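Local coordinates for nucleotidyl transferase AbiEii/AbiGii toxin family protein (Mycobacterium tuberculosis, PDB 6Y56) that probably acts as a nucleotidyltransferase toxin of a toxin-antitoxin system, inhibiting growth by inactivating tRNA acceptor stems, at residues A9-G14 against G63-D68; C57-V62 against L186-S191. One frame throughout, in Å; residues are numbered along the deposited sequence.

Contact 1: A9-G14 against G63-D68; sequences ARHALG and GRFSTD
A Schellman motif at the end of helix 5-11 meets Phe65, in the loop that leads from helix 50-59 to strand 68-72. The ring of Phe65 reaches His11 and Ala12 at the point where the helix stops. Phe65 CZ lies 3.5 Å from His11 O and 4.2 Å from Ala12 CA. His11 O and Ala12 CA both sit at the edge of the ring, near its plane. The His11 imidazole closes on the same end of the ring: His11 NE2 is 3.9 Å from Phe65 CE1. The two rings are tilted by 57°, with centroids 5.6 Å apart, which is neither a stack nor a T-shape. His11 reaches the phenyl because its CG stands anti to the backbone N (chi1 -169°). The helix end is closed by Gly14 N to Ala9 O at 2.9 Å and Leu13 N to Arg10 O at 2.8 Å, with Leu13 at positive phi. His11 NE2 is hydrogen-bonded to OD2 of Asp25 in helix 19-38. Ala22 of that helix packs against His11, Ala12 and Phe65. No hydrogen bond joins the two segments. The contact therefore rests on van der Waals packing at a ring edge, while the bond to Asp25 probably helps to fix the rotation of the imidazole.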
loop_
_atom_site.group_PDB
_atom_site.type_symbol
_atom_site.label_atom_id
_atom_site.label_comp_id
_atom_site.label_asym_id
_atom_site.label_seq_id
_atom_site.Cartn_x
_atom_site.Cartn_y
_atom_site.Cartn_z
ATOM N N ALA A 9 17.836 -7.183 14.453
ATOM C CA ALA A 9 17.031 -7.865 15.465
ATOM C C ALA A 9 16.331 -6.872 16.390
ATOM O O ALA A 9 15.170 -7.081 16.771
ATOM C CB ALA A 9 17.895 -8.844 16.264
ATOM N N ARG A 10 17.015 -5.789 16.762
ATOM C CA ARG A 10 16.367 -4.760 17.578
ATOM C C ARG A 10 15.258 -4.051 16.801
ATOM O O ARG A 10 14.196 -3.739 17.359
ATOM C CB ARG A 10 17.411 -3.750 18.065
ATOM C CG ARG A 10 16.847 -2.634 18.935
ATOM C CD ARG A 10 17.963 -1.839 19.618
ATOM N NE ARG A 10 18.908 -2.738 20.272
ATOM C CZ ARG A 10 20.185 -2.872 19.933
ATOM N NH1 ARG A 10 20.694 -2.144 18.949
ATOM N NH2 ARG A 10 20.955 -3.734 20.584
ATOM N N HIS A 11 15.500 -3.778 15.516
ATOM C CA HIS A 11 14.479 -3.224 14.631
ATOM C C HIS A 11 13.238 -4.114 14.577
ATOM O O HIS A 11 12.117 -3.617 14.379
ATOM C CB HIS A 11 15.114 -3.074 13.253
ATOM C CG HIS A 11 14.297 -2.294 12.280
ATOM N ND1 HIS A 11 13.871 -1.008 12.520
ATOM C CD2 HIS A 11 13.865 -2.615 11.039
ATOM C CE1 HIS A 11 13.198 -0.569 11.471
ATOM N NE2 HIS A 11 13.182 -1.524 10.559
ATOM N N ALA A 12 13.415 -5.424 14.745
ATOM C CA ALA A 12 12.325 -6.388 14.835
ATOM C C ALA A 12 11.773 -6.502 16.249
ATOM O O ALA A 12 11.027 -7.443 16.538
ATOM C CB ALA A 12 12.796 -7.764 14.351
ATOM N N LEU A 13 12.132 -5.574 17.134
ATOM C CA LEU A 13 11.701 -5.594 18.534
ATOM C C LEU A 13 12.133 -6.863 19.257
ATOM O O LEU A 13 11.447 -7.335 20.167
ATOM C CB LEU A 13 10.194 -5.355 18.683
ATOM C CG LEU A 13 9.719 -3.918 18.563
ATOM C CD1 LEU A 13 8.201 -3.890 18.611
ATOM C CD2 LEU A 13 10.302 -3.058 19.675
ATOM N N GLY A 14 13.269 -7.429 18.866
ATOM C CA GLY A 14 13.756 -8.649 19.471
ATOM C C GLY A 14 12.987 -9.905 19.126
ATOM O O GLY A 14 13.314 -10.969 19.662
ATOM N N GLY A 63 3.445 1.344 13.120
ATOM C CA GLY A 63 2.780 0.462 12.189
ATOM C C GLY A 63 3.532 -0.843 11.977
ATOM O O GLY A 63 4.678 -1.024 12.386
ATOM N N ARG A 64 2.859 -1.748 11.281
ATOM C CA ARG A 64 3.388 -3.067 10.984
ATOM C C ARG A 64 4.474 -2.989 9.910
ATOM O O ARG A 64 4.566 -2.039 9.125
ATOM C CB ARG A 64 2.269 -3.954 10.437
ATOM C CG ARG A 64 1.671 -3.407 9.142
ATOM C CD ARG A 64 0.637 -4.360 8.546
ATOM N NE ARG A 64 0.074 -3.868 7.286
ATOM C CZ ARG A 64 0.531 -4.191 6.078
ATOM N NH1 ARG A 64 1.565 -5.013 5.946
ATOM N NH2 ARG A 64 -0.042 -3.682 5.003
ATOM N N PHE A 65 5.295 -4.025 9.866
ATOM C CA PHE A 65 6.094 -4.235 8.673
ATOM C C PHE A 65 5.165 -4.527 7.498
ATOM O O PHE A 65 4.042 -5.018 7.661
ATOM C CB PHE A 65 7.043 -5.414 8.885
ATOM C CG PHE A 65 8.160 -5.142 9.865
ATOM C CD1 PHE A 65 8.990 -4.047 9.692
ATOM C CD2 PHE A 65 8.387 -5.996 10.948
ATOM C CE1 PHE A 65 10.034 -3.792 10.574
ATOM C CE2 PHE A 65 9.444 -5.741 11.834
ATOM C CZ PHE A 65 10.255 -4.644 11.644
ATOM N N SER A 66 5.633 -4.211 6.295
ATOM C CA SER A 66 4.835 -4.385 5.089
ATOM C C SER A 66 5.767 -4.826 3.972
ATOM O O SER A 66 6.821 -4.213 3.766
ATOM C CB SER A 66 4.147 -3.059 4.748
ATOM O OG SER A 66 3.185 -3.201 3.725
ATOM N N THR A 67 5.385 -5.885 3.258
ATOM C CA THR A 67 6.325 -6.627 2.422
ATOM C C THR A 67 6.227 -6.283 0.949
ATOM O O THR A 67 7.016 -6.811 0.151
ATOM C CB THR A 67 6.088 -8.132 2.554
ATOM O OG1 THR A 67 4.805 -8.456 1.998
ATOM C CG2 THR A 67 6.147 -8.565 4.011
ATOM N N ASP A 68 5.263 -5.471 0.557
ATOM C CA ASP A 68 5.119 -5.130 -0.842
ATOM C C ASP A 68 5.562 -3.697 -1.084
ATOM O O ASP A 68 5.669 -2.879 -0.169
ATOM C CB ASP A 68 3.699 -5.396 -1.368
ATOM C CG ASP A 68 2.594 -4.808 -0.492
ATOM O OD1 ASP A 68 2.853 -4.344 0.645
ATOM O OD2 ASP A 68 1.428 -4.827 -0.959
#

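Contact 2: C57-V62 against L186-S191; sequences CRLGNV and LNHFAS
Leu59 and His188 form the tight centre of this contact, a CH-pi interaction between the last turn of helix 50-59 and the C-terminal part of helix 180-189. Leu59 CD1 sits over the middle of one face of the His188 imidazole, 3.7 Å from the ring centroid and only 13° off the ring normal. Leu59 CD1 is also 3.7 Å from His188 CG. The other methyl, Leu59 CD2, lies beside His188 ND1 at 3.9 Å. With CG anti to its carbonyl carbon (chi1 -58°) and chi2 extended at -179°, the leucine holds CD1 out over the ring.

The second approach is at the ring edge. Val62 O lies near the imidazole plane, 3.1 Å from His188 CE1. The ring also has a polar partner within its own helix, since His188 NE2 is hydrogen-bonded to Tyr184 OH.

Packing is looser around the Val62 side chain, which is exposed. Val62 CG2 comes no nearer than 4.4 Å to His188 CE1. Ser191 is exposed too and does not touch 57-62. It folds back instead: Ser191 OG donates to His188 O at 2.8 Å, in the carbonyl plane and on a lone pair. Ser191 N gives the same oxygen a second bond.

Leu59 is buried and also packs on Leu54 of its own helix, which Phe189 touches as well. Arg58 makes a salt bridge with Glu138 of strand 138-141. On the other helix, Leu186 packs on helix 163-174, while Asn187, Ala190 and Ser191 lean on helix 249-259. The contact thus joins the end of helix 50-59 to a helix that is itself packed against these two.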
loop_
_atom_site.group_PDB
_atom_site.type_symbol
_atom_site.label_atom_id
_atom_site.label_comp_id
_atom_site.label_asym_id
_atom_site.label_seq_id
_atom_site.Cartn_x
_atom_site.Cartn_y
_atom_site.Cartn_z
ATOM N N CYS A 57 6.164 6.405 5.575
ATOM C CA CYS A 57 6.043 7.849 5.516
ATOM C C CYS A 57 4.961 8.405 6.427
ATOM O O CYS A 57 4.866 9.631 6.563
ATOM C CB CYS A 57 5.774 8.274 4.063
ATOM S SG CYS A 57 7.211 7.986 2.981
ATOM N N ARG A 58 4.159 7.555 7.061
ATOM C CA ARG A 58 3.146 8.053 7.978
ATOM C C ARG A 58 3.209 7.410 9.353
ATOM O O ARG A 58 3.059 8.116 10.354
ATOM C CB ARG A 58 1.761 7.857 7.362
ATOM C CG ARG A 58 1.587 8.625 6.048
ATOM C CD ARG A 58 0.135 8.742 5.652
ATOM N NE ARG A 58 -0.030 9.248 4.294
ATOM C CZ ARG A 58 -0.031 10.525 3.943
ATOM N NH1 ARG A 58 0.138 11.476 4.866
ATOM N NH2 ARG A 58 -0.202 10.850 2.657
ATOM N N LEU A 59 3.434 6.101 9.440
ATOM C CA LEU A 59 3.376 5.407 10.723
ATOM C C LEU A 59 4.740 5.096 11.320
ATOM O O LEU A 59 4.905 5.195 12.541
ATOM C CB LEU A 59 2.574 4.103 10.596
ATOM C CG LEU A 59 1.135 4.245 10.100
ATOM C CD1 LEU A 59 0.469 2.878 10.061
ATOM C CD2 LEU A 59 0.314 5.200 10.968
ATOM N N GLY A 60 5.706 4.680 10.510
ATOM C CA GLY A 60 6.971 4.219 11.055
ATOM C C GLY A 60 6.749 3.083 12.033
ATOM O O GLY A 60 6.018 2.128 11.763
ATOM N N ASN A 61 7.411 3.185 13.187
ATOM C CA ASN A 61 7.407 2.134 14.244
ATOM C C ASN A 61 6.013 1.878 14.829
ATOM O O ASN A 61 5.843 0.819 15.456
ATOM C CB ASN A 61 8.425 2.451 15.341
ATOM C CG ASN A 61 8.092 3.713 16.106
ATOM O OD1 ASN A 61 8.105 3.718 17.332
ATOM N ND2 ASN A 61 7.792 4.790 15.397
ATOM N N VAL A 62 5.064 2.801 14.672
ATOM C CA VAL A 62 3.703 2.559 15.242
ATOM C C VAL A 62 2.918 1.619 14.316
ATOM O O VAL A 62 1.837 1.174 14.713
ATOM C CB VAL A 62 2.933 3.862 15.529
ATOM C CG1 VAL A 62 3.702 4.784 16.460
ATOM C CG2 VAL A 62 2.542 4.588 14.254
ATOM N N LEU A 186 -6.567 -0.366 7.987
ATOM C CA LEU A 186 -7.806 0.372 8.208
ATOM C C LEU A 186 -7.991 0.705 9.676
ATOM O O LEU A 186 -8.552 1.758 10.006
ATOM C CB LEU A 186 -8.998 -0.432 7.691
ATOM C CG LEU A 186 -9.127 -0.436 6.166
ATOM C CD1 LEU A 186 -10.147 -1.477 5.762
ATOM C CD2 LEU A 186 -9.522 0.935 5.662
ATOM N N ASN A 187 -7.530 -0.181 10.569
ATOM C CA ASN A 187 -7.579 0.119 11.995
ATOM C C ASN A 187 -6.745 1.349 12.333
ATOM O O ASN A 187 -7.125 2.126 13.217
ATOM C CB ASN A 187 -7.135 -1.102 12.801
ATOM C CG ASN A 187 -7.252 -0.889 14.295
ATOM O OD1 ASN A 187 -8.354 -0.846 14.834
ATOM N ND2 ASN A 187 -6.118 -0.761 14.970
ATOM N N HIS A 188 -5.613 1.553 11.641
ATOM C CA HIS A 188 -4.853 2.787 11.820
ATOM C C HIS A 188 -5.587 3.981 11.237
ATOM O O HIS A 188 -5.641 5.037 11.871
ATOM C CB HIS A 188 -3.463 2.657 11.203
ATOM C CG HIS A 188 -2.448 2.097 12.140
ATOM N ND1 HIS A 188 -1.911 2.825 13.181
ATOM C CD2 HIS A 188 -1.876 0.873 12.198
ATOM C CE1 HIS A 188 -1.050 2.069 13.840
ATOM N NE2 HIS A 188 -1.008 0.881 13.262
ATOM N N PHE A 189 -6.153 3.850 10.030
ATOM C CA PHE A 189 -6.894 4.980 9.473
ATOM C C PHE A 189 -8.022 5.381 10.411
ATOM O O PHE A 189 -8.317 6.571 10.570
ATOM C CB PHE A 189 -7.459 4.653 8.087
ATOM C CG PHE A 189 -6.447 4.675 6.980
ATOM C CD1 PHE A 189 -5.804 5.841 6.613
ATOM C CD2 PHE A 189 -6.145 3.514 6.301
ATOM C CE1 PHE A 189 -4.867 5.839 5.590
ATOM C CE2 PHE A 189 -5.223 3.506 5.272
ATOM C CZ PHE A 189 -4.578 4.666 4.918
ATOM N N ALA A 190 -8.629 4.398 11.078
ATOM C CA ALA A 190 -9.733 4.669 11.990
ATOM C C ALA A 190 -9.306 5.460 13.214
ATOM O O ALA A 190 -10.167 6.030 13.895
ATOM C CB ALA A 190 -10.380 3.354 12.419
ATOM N N SER A 191 -8.012 5.495 13.520
ATOM C CA SER A 191 -7.489 6.265 14.641
ATOM C C SER A 191 -7.015 7.652 14.236
ATOM O O SER A 191 -6.571 8.416 15.099
ATOM C CB SER A 191 -6.333 5.512 15.310
ATOM O OG SER A 191 -5.165 5.614 14.519
#

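Overall arrangement
The two contacts cross along the chain, since 57-62 of contact 2 runs directly into 63-68 of contact 1. Their centres are about 14 Å apart, and they touch where Gly63 CA packs against His188 NE2 at 4.0 Å. Contact 1 is buried, although its centre lies farther from the centre of the chain, about 16 Å against about 12 Å. Contact 2 is only partly buried, with a buried leucine and an exposed valine. Both pair a histidine with a hydrophobic side chain, and neither has a clear hydrogen bond across it. In contact 1 the rings meet obliquely; in contact 2 a methyl covers a ring face. Together they pack helices 5-11 and 180-189 against one run of chain, from the last turn of helix 50-59 to the loop before strand 68-72.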